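Local coordinates for Ycf54 protein (Thermosynechococcus elongatus, PDB 3HZE) that probably supports the oxidative cyclase step of chlorophyll biosynthesis, as its Ycf54 relatives do, although its own biochemical activity is not established, at residues A[6-11]-A[65-70]; A[22-27]-A[40-45]; A[45-50]-A[101-106]; A[51-56]-A[93-98]. All coordinates share one frame; numbering follows the deposited sequence.

A small alpha/beta protein is often organised by one sheet, as these four contacts illustrate. Contact 1 pairs the inner strands 3-10 and 65-70 of a four-stranded antiparallel sheet. Contact 2, centred about 10 Å from contact 1, sets helix 21-34 against the outer strand 40-44 and falls between the halves of contact 1 in sequence. Contact 3 shares Glu-45 with contact 2, alternates with contact 1 along the chain and ties the end of strand 40-44 to the C-terminal tail; contact 4 joins the start of helix 55-60 to the loop after strand 87-92, so tail and loops are tied back to the sheet. Contacts 2 and 4, about 21 Å apart between centres, flank the chain's centre.

Contact 1: A[6-11]-A[65-70]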
# COMPACT_ATOMS: atom_id res chain seq x y z
N TYR A 6 4.11 -4.35 1.18
CA TYR A 6 3.58 -3.04 0.84
C TYR A 6 4.58 -2.08 0.24
O TYR A 6 5.78 -2.22 0.43
CB TYR A 6 3.01 -2.39 2.11
CG TYR A 6 4.10 -2.03 3.11
CD1 TYR A 6 4.85 -0.86 2.97
CD2 TYR A 6 4.43 -2.89 4.15
CE1 TYR A 6 5.91 -0.57 3.84
CE2 TYR A 6 5.47 -2.61 5.03
CZ TYR A 6 6.21 -1.45 4.87
OH TYR A 6 7.24 -1.18 5.74
N ILE A 7 4.07 -1.10 -0.50
CA ILE A 7 4.91 -0.04 -1.02
C ILE A 7 4.33 1.18 -0.30
O ILE A 7 3.13 1.24 -0.03
CB ILE A 7 4.81 0.17 -2.55
CG1 ILE A 7 3.35 0.33 -2.97
CG2 ILE A 7 5.53 -0.96 -3.27
CD1 ILE A 7 3.19 1.00 -4.33
N LEU A 8 5.19 2.13 0.05
CA LEU A 8 4.75 3.32 0.74
C LEU A 8 5.24 4.55 -0.00
O LEU A 8 6.38 4.60 -0.43
CB LEU A 8 5.30 3.33 2.17
CG LEU A 8 5.07 4.55 3.06
CD1 LEU A 8 3.59 4.66 3.42
CD2 LEU A 8 5.92 4.40 4.33
N ALA A 9 4.37 5.54 -0.19
CA ALA A 9 4.76 6.77 -0.87
C ALA A 9 3.85 7.92 -0.48
O ALA A 9 2.76 7.71 0.06
CB ALA A 9 4.71 6.57 -2.39
N SER A 10 4.29 9.14 -0.77
CA SER A 10 3.50 10.32 -0.45
C SER A 10 2.28 10.32 -1.36
O SER A 10 2.33 9.79 -2.48
CB SER A 10 4.32 11.59 -0.68
OG SER A 10 4.61 11.76 -2.06
N LYS A 11 1.18 10.90 -0.89
CA LYS A 11 -0.02 10.97 -1.70
C LYS A 11 0.28 11.87 -2.89
O LYS A 11 -0.29 11.72 -3.97
CB LYS A 11 -1.19 11.53 -0.88
CG LYS A 11 -1.38 10.81 0.45
CD LYS A 11 -2.85 10.54 0.79
CE LYS A 11 -3.65 11.82 0.89
NZ LYS A 11 -5.04 11.55 1.38
N ALA A 65 0.95 10.33 3.57
CA ALA A 65 1.35 9.22 2.72
C ALA A 65 0.25 8.19 2.55
O ALA A 65 -0.82 8.29 3.16
CB ALA A 65 2.58 8.55 3.31
N ALA A 66 0.51 7.21 1.69
CA ALA A 66 -0.44 6.15 1.45
C ALA A 66 0.34 4.88 1.15
O ALA A 66 1.45 4.93 0.63
CB ALA A 66 -1.34 6.50 0.27
N ALA A 67 -0.25 3.74 1.50
CA ALA A 67 0.40 2.48 1.24
C ALA A 67 -0.48 1.62 0.35
O ALA A 67 -1.70 1.76 0.35
CB ALA A 67 0.66 1.75 2.55
N ILE A 68 0.16 0.76 -0.43
CA ILE A 68 -0.59 -0.20 -1.23
C ILE A 68 -0.13 -1.49 -0.57
O ILE A 68 1.06 -1.78 -0.56
CB ILE A 68 -0.20 -0.20 -2.72
CG1 ILE A 68 -0.81 1.02 -3.42
CG2 ILE A 68 -0.74 -1.46 -3.40
CD1 ILE A 68 -0.20 2.34 -3.04
N ILE A 69 -1.07 -2.22 0.03
CA ILE A 69 -0.74 -3.44 0.74
C ILE A 69 -1.33 -4.66 0.05
O ILE A 69 -2.43 -4.60 -0.50
CB ILE A 69 -1.27 -3.35 2.19
CG1 ILE A 69 -0.74 -2.07 2.84
CG2 ILE A 69 -0.83 -4.57 3.00
CD1 ILE A 69 -1.32 -1.79 4.22
N SER A 70 -0.59 -5.77 0.06
CA SER A 70 -1.06 -6.99 -0.58
C SER A 70 -0.40 -8.23 0.00
O SER A 70 0.74 -8.18 0.48
CB SER A 70 -0.77 -6.94 -2.08
OG SER A 70 -1.19 -8.15 -2.72
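Ile-7 and Ile-68 form a ridge on one face of this antiparallel pair, lying side by side and pointing the same way. CG1 of Ile-7 sits between its backbone N and carbonyl carbon (chi1 52°), which swings it over to CB of Ile-68 at 3.6 Å, while the two CD1 methyls meet at 3.9 Å. Beside this ridge the small Ala-9 and Ala-66 leave a shallow step, and Leu-14 from helix 13-16 rests on both; Ile-76, Leu-79 and Leu-83 of helix 73-83 cover Ile-7.

The reverse face follows the same logic with different bumps. Leu-8 is the bump: its CD1 reaches over to the neighbouring strand to lie 3.5 Å from Ala-66 O, over the low ground left by the methyls of Ala-65 and Ala-67. Next to it, Tyr-6 touches Ile-69 through its CB, 3.8 Å from CG1, while the ring leads away towards Phe-48 and its OH bonds to Gln-57. Where strand 3-10 ends, CG of Lys-11 lies 3.7 Å from the carbonyl carbon of Ala-65.

Four backbone hydrogen bonds hold the ladder, two between Ile-7 and Ile-68 and two between Ala-9 and Ala-66; the shortest runs from Ala-66 N to Ala-9 O at 2.8 Å. Between these pairs, CA of Ala-67 approaches Ile-7 O at 3.3 Å in a CA-H...O contact. Tyr-6 and Leu-8 bond to strand 87-92 and Ala-67 to strand 40-44, so the sheet serves the backbone and the buried side chains offer almost pure hydrocarbon to both faces.

Contact 2: A[22-27]-A[40-45]; sequences EVFRER and FWLVPE
Arg-27 lies over one face of the Phe-40 ring, and the aliphatic part of its side chain does most of the touching. With CG anti to the backbone N (chi1 -163°) and the chain extended as far as NE, the methylene CD is carried above the middle of the ring, 3.6 Å from its centroid, in a CH-pi contact. CG and CB follow along the rim, CG being 3.5 Å from Phe-40 CZ. The guanidinium stands steeply, its plane 73° from that of the ring, and meets CD1 of Phe-40 with its edge; as a cation-pi pair the two are at most weak, and Arg-27 has another such partner in Phe-75.

Phe-24 approaches the same ring at its edge, CD2 to CD2 of Phe-40 at 3.8 Å. The two aromatic planes are inclined at 49°, which makes neither a stack nor an edge-to-face pair. Further along, the Phe-24 ring lies against the strand backbone: CE2 lies 3.5 Å from the backbone N of Leu-42, and CZ packs on Leu-42 CB at 3.9 Å. Were Phe-40 cut back to an alanine, the Arg-27 methylenes would probably lose the surface they rest on, Tyr-31 its aromatic partner, and Phe-24 would be freer to turn.

The contact joins helix 21-34 to the outer strand 40-44, with segment axes running roughly antiparallel and 10.2 Å apart. Tyr-31, one turn on from Arg-27, meets Phe-40 edge-to-face, and Phe-24 also touches Ile-68 on strand 65-70, while Phe-40 reaches Ser-70 there.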
# COMPACT_ATOMS: atom_id res chain seq x y z
N GLU A 22 -6.14 3.21 -12.29
CA GLU A 22 -6.39 2.24 -13.34
C GLU A 22 -5.69 0.91 -13.08
O GLU A 22 -6.20 -0.14 -13.44
CB GLU A 22 -5.97 2.83 -14.71
CG GLU A 22 -6.12 1.86 -15.88
CD GLU A 22 -6.64 2.51 -17.17
OE1 GLU A 22 -6.70 1.81 -18.21
OE2 GLU A 22 -6.99 3.71 -17.14
N VAL A 23 -4.52 0.95 -12.44
CA VAL A 23 -3.82 -0.29 -12.12
C VAL A 23 -4.75 -1.09 -11.20
O VAL A 23 -4.95 -2.29 -11.40
CB VAL A 23 -2.47 -0.01 -11.39
CG1 VAL A 23 -1.91 -1.31 -10.81
CG2 VAL A 23 -1.45 0.58 -12.38
N PHE A 24 -5.34 -0.42 -10.22
CA PHE A 24 -6.26 -1.09 -9.31
C PHE A 24 -7.50 -1.63 -10.02
O PHE A 24 -7.84 -2.80 -9.86
CB PHE A 24 -6.72 -0.16 -8.19
CG PHE A 24 -5.84 -0.19 -6.97
CD1 PHE A 24 -4.68 0.57 -6.90
CD2 PHE A 24 -6.17 -1.00 -5.88
CE1 PHE A 24 -3.86 0.54 -5.75
CE2 PHE A 24 -5.37 -1.04 -4.74
CZ PHE A 24 -4.22 -0.28 -4.68
N ARG A 25 -8.18 -0.78 -10.78
CA ARG A 25 -9.39 -1.19 -11.48
C ARG A 25 -9.18 -2.31 -12.50
O ARG A 25 -10.02 -3.21 -12.62
CB ARG A 25 -10.07 0.03 -12.12
CG ARG A 25 -10.64 1.00 -11.07
CD ARG A 25 -11.77 1.85 -11.63
NE ARG A 25 -11.31 2.72 -12.71
CZ ARG A 25 -10.62 3.85 -12.53
NH1 ARG A 25 -10.32 4.25 -11.30
NH2 ARG A 25 -10.23 4.56 -13.57
N GLU A 26 -8.08 -2.27 -13.24
CA GLU A 26 -7.81 -3.33 -14.21
C GLU A 26 -7.55 -4.63 -13.46
O GLU A 26 -8.01 -5.70 -13.87
CB GLU A 26 -6.60 -3.00 -15.10
CG GLU A 26 -6.85 -1.88 -16.11
CD GLU A 26 -5.63 -1.56 -16.99
OE1 GLU A 26 -5.63 -0.48 -17.63
OE2 GLU A 26 -4.68 -2.37 -17.06
N ARG A 27 -6.81 -4.55 -12.36
CA ARG A 27 -6.50 -5.76 -11.58
C ARG A 27 -7.75 -6.32 -10.92
O ARG A 27 -7.93 -7.54 -10.84
CB ARG A 27 -5.44 -5.48 -10.52
CG ARG A 27 -4.79 -6.75 -9.97
CD ARG A 27 -3.64 -6.42 -9.04
NE ARG A 27 -3.03 -7.60 -8.43
CZ ARG A 27 -2.15 -8.40 -9.02
NH1 ARG A 27 -1.75 -8.17 -10.27
NH2 ARG A 27 -1.64 -9.43 -8.36
N PHE A 40 -5.24 -7.18 -2.67
CA PHE A 40 -4.42 -5.98 -2.76
C PHE A 40 -5.36 -4.83 -2.40
O PHE A 40 -6.53 -4.84 -2.80
CB PHE A 40 -3.86 -5.79 -4.17
CG PHE A 40 -4.90 -5.88 -5.26
CD1 PHE A 40 -5.35 -7.13 -5.71
CD2 PHE A 40 -5.44 -4.73 -5.82
CE1 PHE A 40 -6.32 -7.21 -6.71
CE2 PHE A 40 -6.40 -4.81 -6.82
CZ PHE A 40 -6.85 -6.04 -7.26
N TRP A 41 -4.84 -3.85 -1.66
CA TRP A 41 -5.67 -2.74 -1.19
C TRP A 41 -4.95 -1.41 -1.05
O TRP A 41 -3.76 -1.36 -0.70
CB TRP A 41 -6.22 -3.10 0.20
CG TRP A 41 -6.83 -4.45 0.30
CD1 TRP A 41 -8.11 -4.79 -0.01
CD2 TRP A 41 -6.19 -5.66 0.74
NE1 TRP A 41 -8.31 -6.13 0.22
CE2 TRP A 41 -7.15 -6.69 0.68
CE3 TRP A 41 -4.90 -5.97 1.19
CZ2 TRP A 41 -6.86 -8.01 1.05
CZ3 TRP A 41 -4.61 -7.28 1.56
CH2 TRP A 41 -5.59 -8.29 1.49
N LEU A 42 -5.70 -0.33 -1.28
CA LEU A 42 -5.21 1.04 -1.16
C LEU A 42 -5.45 1.45 0.30
O LEU A 42 -6.58 1.37 0.77
CB LEU A 42 -6.03 1.98 -2.05
CG LEU A 42 -5.41 3.20 -2.74
CD1 LEU A 42 -6.48 4.26 -2.84
CD2 LEU A 42 -4.20 3.73 -2.01
N VAL A 43 -4.42 1.89 0.99
CA VAL A 43 -4.57 2.29 2.38
C VAL A 43 -3.94 3.66 2.62
O VAL A 43 -2.74 3.77 2.86
CB VAL A 43 -3.91 1.27 3.33
CG1 VAL A 43 -4.23 1.63 4.78
CG2 VAL A 43 -4.40 -0.15 3.01
N PRO A 44 -4.75 4.73 2.52
CA PRO A 44 -4.21 6.08 2.75
C PRO A 44 -3.91 6.27 4.23
O PRO A 44 -4.57 5.67 5.08
CB PRO A 44 -5.34 6.99 2.27
CG PRO A 44 -6.57 6.20 2.56
CD PRO A 44 -6.18 4.77 2.19
N GLU A 45 -2.89 7.08 4.53
CA GLU A 45 -2.50 7.35 5.92
C GLU A 45 -2.59 6.06 6.74
O GLU A 45 -3.35 5.99 7.72
CB GLU A 45 -3.42 8.43 6.49
CG GLU A 45 -3.37 9.72 5.68
CD GLU A 45 -4.32 10.78 6.19
OE1 GLU A 45 -4.19 11.18 7.37
OE2 GLU A 45 -5.20 11.21 5.42

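Contact 3: A[45-50]-A[101-106]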
# COMPACT_ATOMS: atom_id res chain seq x y z
N GLU A 45 -2.89 7.08 4.53
CA GLU A 45 -2.50 7.35 5.92
C GLU A 45 -2.59 6.06 6.74
O GLU A 45 -3.35 5.99 7.72
CB GLU A 45 -3.42 8.43 6.49
CG GLU A 45 -3.37 9.72 5.68
CD GLU A 45 -4.32 10.78 6.19
OE1 GLU A 45 -4.19 11.18 7.37
OE2 GLU A 45 -5.20 11.21 5.42
N PRO A 46 -1.81 5.04 6.36
CA PRO A 46 -1.76 3.73 7.02
C PRO A 46 -1.42 3.79 8.51
O PRO A 46 -0.45 4.43 8.91
CB PRO A 46 -0.73 2.96 6.20
CG PRO A 46 0.19 4.02 5.73
CD PRO A 46 -0.76 5.12 5.32
N ALA A 47 -2.23 3.12 9.32
CA ALA A 47 -2.02 3.10 10.76
C ALA A 47 -0.72 2.42 11.16
O ALA A 47 -0.06 2.85 12.10
CB ALA A 47 -3.19 2.41 11.46
N PHE A 48 -0.33 1.38 10.43
CA PHE A 48 0.90 0.66 10.77
C PHE A 48 2.14 1.55 10.78
O PHE A 48 3.06 1.34 11.57
CB PHE A 48 1.09 -0.55 9.84
CG PHE A 48 1.64 -0.22 8.47
CD1 PHE A 48 3.00 0.01 8.28
CD2 PHE A 48 0.79 -0.17 7.36
CE1 PHE A 48 3.51 0.29 7.00
CE2 PHE A 48 1.29 0.11 6.08
CZ PHE A 48 2.65 0.33 5.90
N LEU A 49 2.16 2.55 9.90
CA LEU A 49 3.30 3.44 9.79
C LEU A 49 3.62 4.20 11.08
O LEU A 49 4.71 4.77 11.23
CB LEU A 49 3.07 4.42 8.65
CG LEU A 49 4.19 5.41 8.30
CD1 LEU A 49 5.47 4.66 7.95
CD2 LEU A 49 3.72 6.28 7.13
N GLU A 50 2.68 4.22 12.02
CA GLU A 50 2.88 4.93 13.29
C GLU A 50 3.51 4.05 14.36
O GLU A 50 3.91 4.54 15.41
CB GLU A 50 1.54 5.48 13.81
CG GLU A 50 0.85 6.44 12.86
CD GLU A 50 1.74 7.58 12.41
OE1 GLU A 50 2.21 8.36 13.28
OE2 GLU A 50 1.99 7.71 11.19
N ALA A 101 -5.78 -0.95 8.50
CA ALA A 101 -6.33 0.24 9.14
C ALA A 101 -5.80 1.51 8.50
O ALA A 101 -4.60 1.63 8.25
CB ALA A 101 -5.99 0.23 10.64
N SER A 102 -6.70 2.46 8.25
CA SER A 102 -6.37 3.76 7.67
C SER A 102 -6.75 4.84 8.67
O SER A 102 -7.80 4.76 9.31
CB SER A 102 -7.15 3.98 6.37
OG SER A 102 -7.17 5.36 6.02
N LEU A 103 -5.90 5.86 8.82
CA LEU A 103 -6.21 6.95 9.75
C LEU A 103 -6.79 8.16 9.01
O LEU A 103 -6.85 9.26 9.57
CB LEU A 103 -4.96 7.36 10.51
CG LEU A 103 -4.29 6.23 11.29
CD1 LEU A 103 -3.03 6.74 11.96
CD2 LEU A 103 -5.26 5.67 12.32
N ALA A 104 -7.21 7.94 7.77
CA ALA A 104 -7.79 9.01 6.97
C ALA A 104 -9.05 9.52 7.66
O ALA A 104 -9.78 8.74 8.27
CB ALA A 104 -8.12 8.51 5.57
N SER A 105 -9.29 10.83 7.56
CA SER A 105 -10.44 11.45 8.21
C SER A 105 -11.43 12.10 7.24
O SER A 105 -12.46 12.61 7.66
CB SER A 105 -9.96 12.48 9.23
OG SER A 105 -9.14 13.46 8.61
N VAL A 106 -11.12 12.10 5.95
CA VAL A 106 -12.02 12.69 4.98
C VAL A 106 -12.20 11.78 3.77
O VAL A 106 -11.27 11.07 3.38
CB VAL A 106 -11.50 14.06 4.50
CG1 VAL A 106 -10.19 13.89 3.77
CG2 VAL A 106 -12.53 14.73 3.60
O HOH W 1 -7.64 12.33 5.84
O HOH W 2 -2.43 -0.05 8.64
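Two backbone hydrogen bonds, one on each side of the single bridge between Pro-46 and Ser-102, fasten the loop after strand 40-44 to the C-terminal tail. Leu-103 N gives to Glu-45 O at 2.8 Å, and Ala-47 N gives to Ala-101 O at 3.0 Å; the second is almost straight at its hydrogen (177°), although the donor stands above the carbonyl plane.

Side chains fill in around these links. The methyls of Ala-47 and Ala-101 touch at 3.6 Å. Leu-103, its CG anti to the carbonyl carbon (chi1 -57°), leans over the Ala-47 backbone, with CD2 4.0 Å from Ala-47 CB and CD1 reaching CG of Glu-50 at a slant. The carboxylate of Glu-50 turns instead to Lys-58 in a salt bridge. Glu-45 stretches alongside Ala-104, and its OE2 takes a bond of 2.7 Å from a water that in turn accepts from Ser-105 N. Ser-102 OG accepts from Ala-104 N in an ST turn and also bonds to Pro-44 O.

A second water donates to Ala-101 O at 2.8 Å and accepts from Phe-48 N, so this carbonyl is gripped by both Ala-47 and the water. Backbone bonds and bridging waters thus supply the polar links that dock the tail, while Leu-103 and the methyls of Ala-47 and Ala-101 supply the apolar cover.

Contact 4: A[51-56]-A[93-98]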
# COMPACT_ATOMS: atom_id res chain seq x y z
N GLN A 51 3.59 2.75 14.11
CA GLN A 51 4.18 1.83 15.07
C GLN A 51 5.70 2.00 15.08
O GLN A 51 6.31 2.39 14.08
CB GLN A 51 3.83 0.38 14.72
CG GLN A 51 2.35 0.04 14.85
CD GLN A 51 2.07 -1.45 14.78
OE1 GLN A 51 0.93 -1.88 14.67
NE2 GLN A 51 3.13 -2.25 14.87
N PRO A 52 6.33 1.72 16.23
CA PRO A 52 7.78 1.84 16.40
C PRO A 52 8.65 1.17 15.34
O PRO A 52 9.62 1.76 14.87
CB PRO A 52 8.01 1.26 17.79
CG PRO A 52 6.76 1.65 18.52
CD PRO A 52 5.69 1.31 17.50
N GLN A 53 8.31 -0.05 14.96
CA GLN A 53 9.10 -0.78 13.97
C GLN A 53 9.17 -0.13 12.59
O GLN A 53 9.95 -0.55 11.73
CB GLN A 53 8.60 -2.22 13.85
CG GLN A 53 7.09 -2.37 13.67
CD GLN A 53 6.35 -2.67 14.97
OE1 GLN A 53 6.40 -1.90 15.93
NE2 GLN A 53 5.64 -3.80 15.00
N PHE A 54 8.36 0.91 12.37
CA PHE A 54 8.35 1.59 11.08
C PHE A 54 8.84 3.03 11.18
O PHE A 54 8.65 3.82 10.26
CB PHE A 54 6.93 1.55 10.51
CG PHE A 54 6.38 0.15 10.37
CD1 PHE A 54 6.83 -0.69 9.36
CD2 PHE A 54 5.43 -0.33 11.26
CE1 PHE A 54 6.35 -2.00 9.25
CE2 PHE A 54 4.94 -1.64 11.16
CZ PHE A 54 5.41 -2.47 10.15
N ALA A 55 9.47 3.36 12.30
CA ALA A 55 9.97 4.71 12.55
C ALA A 55 10.87 5.29 11.45
O ALA A 55 10.78 6.48 11.14
CB ALA A 55 10.72 4.74 13.89
N GLU A 56 11.72 4.45 10.88
CA GLU A 56 12.64 4.92 9.84
C GLU A 56 11.90 5.30 8.56
O GLU A 56 12.14 6.36 7.98
CB GLU A 56 13.68 3.83 9.55
CG GLU A 56 15.02 4.36 9.08
CD GLU A 56 14.93 5.07 7.75
OE1 GLU A 56 14.53 4.42 6.76
OE2 GLU A 56 15.26 6.28 7.69
N SER A 93 0.75 -10.39 10.73
CA SER A 93 -0.48 -10.13 11.47
C SER A 93 -0.17 -9.99 12.96
O SER A 93 -0.87 -9.29 13.68
CB SER A 93 -1.47 -11.28 11.27
OG SER A 93 -1.73 -11.50 9.90
N GLU A 94 0.87 -10.68 13.42
CA GLU A 94 1.24 -10.60 14.83
C GLU A 94 1.95 -9.29 15.15
O GLU A 94 2.03 -8.89 16.31
CB GLU A 94 2.12 -11.79 15.25
CG GLU A 94 2.69 -12.64 14.13
CD GLU A 94 1.63 -13.44 13.38
OE1 GLU A 94 0.73 -14.02 14.02
OE2 GLU A 94 1.71 -13.49 12.13
N GLU A 95 2.45 -8.61 14.12
CA GLU A 95 3.14 -7.33 14.31
C GLU A 95 2.19 -6.13 14.22
O GLU A 95 2.43 -5.10 14.84
CB GLU A 95 4.27 -7.18 13.29
CG GLU A 95 5.51 -8.02 13.59
CD GLU A 95 6.54 -7.99 12.47
OE1 GLU A 95 7.70 -8.37 12.71
OE2 GLU A 95 6.19 -7.59 11.33
N VAL A 96 1.12 -6.28 13.45
CA VAL A 96 0.14 -5.21 13.26
C VAL A 96 -1.26 -5.82 13.40
O VAL A 96 -1.68 -6.59 12.54
CB VAL A 96 0.29 -4.58 11.86
CG1 VAL A 96 -0.67 -3.40 11.70
CG2 VAL A 96 1.72 -4.12 11.65
N PRO A 97 -2.00 -5.45 14.46
CA PRO A 97 -3.36 -5.95 14.74
C PRO A 97 -4.40 -5.76 13.63
O PRO A 97 -5.18 -6.68 13.34
CB PRO A 97 -3.74 -5.22 16.02
CG PRO A 97 -3.00 -3.93 15.89
CD PRO A 97 -1.65 -4.37 15.39
N ASN A 98 -4.44 -4.57 13.05
CA ASN A 98 -5.37 -4.27 11.96
C ASN A 98 -4.51 -3.81 10.79
O ASN A 98 -4.29 -2.62 10.59
CB ASN A 98 -6.35 -3.17 12.39
CG ASN A 98 -7.24 -3.59 13.55
OD1 ASN A 98 -6.98 -3.25 14.71
ND2 ASN A 98 -8.29 -4.35 13.24
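The Phe-54 ring meets Val-96 at its edge, CE2 to CG2 at 4.1 Å, and has CB of Gln-51 in its plane at the edge as well; its further aromatic partner is Phe-48, edge-to-face. Phe-54 occupies the N-cap position of helix 55-60, just after a short 3-10 turn, so the contact sets the start of this helix against the loop that follows strand 87-92. The other flat group is the Gln-51 amide, whose plane contains the carbonyl oxygen of Glu-95 to within 2°.

That oxygen is the focus of the contact. Gln-51 NE2 gives it a hydrogen bond of 2.9 Å, nearly straight at 169°. An extended chain beyond CG, itself anti to the carbonyl carbon (chi1 -66°), carries the amide across to the loop. Gln-53, its chain bent at chi2, brings its amide near the same oxygen, the amide standing steeply to the Glu-95 carboxylate plane. The two NE2 atoms of Gln-51 and Gln-53 lie only 3.0 Å apart, a pairing of donors that makes the assignment of one of the two amides doubtful. Glu-95 itself turns its OE2 back to Thr-92 N.

A leucine in place of Gln-51 has no donor for Glu-95 O, and would probably weaken the tie between the turn before helix 55-60 and the loop. On the other side of the amide from its NE2, Gln-51 OE1 lies 3.7 Å from Val-96 CG1 and equally far from Pro-97 CD.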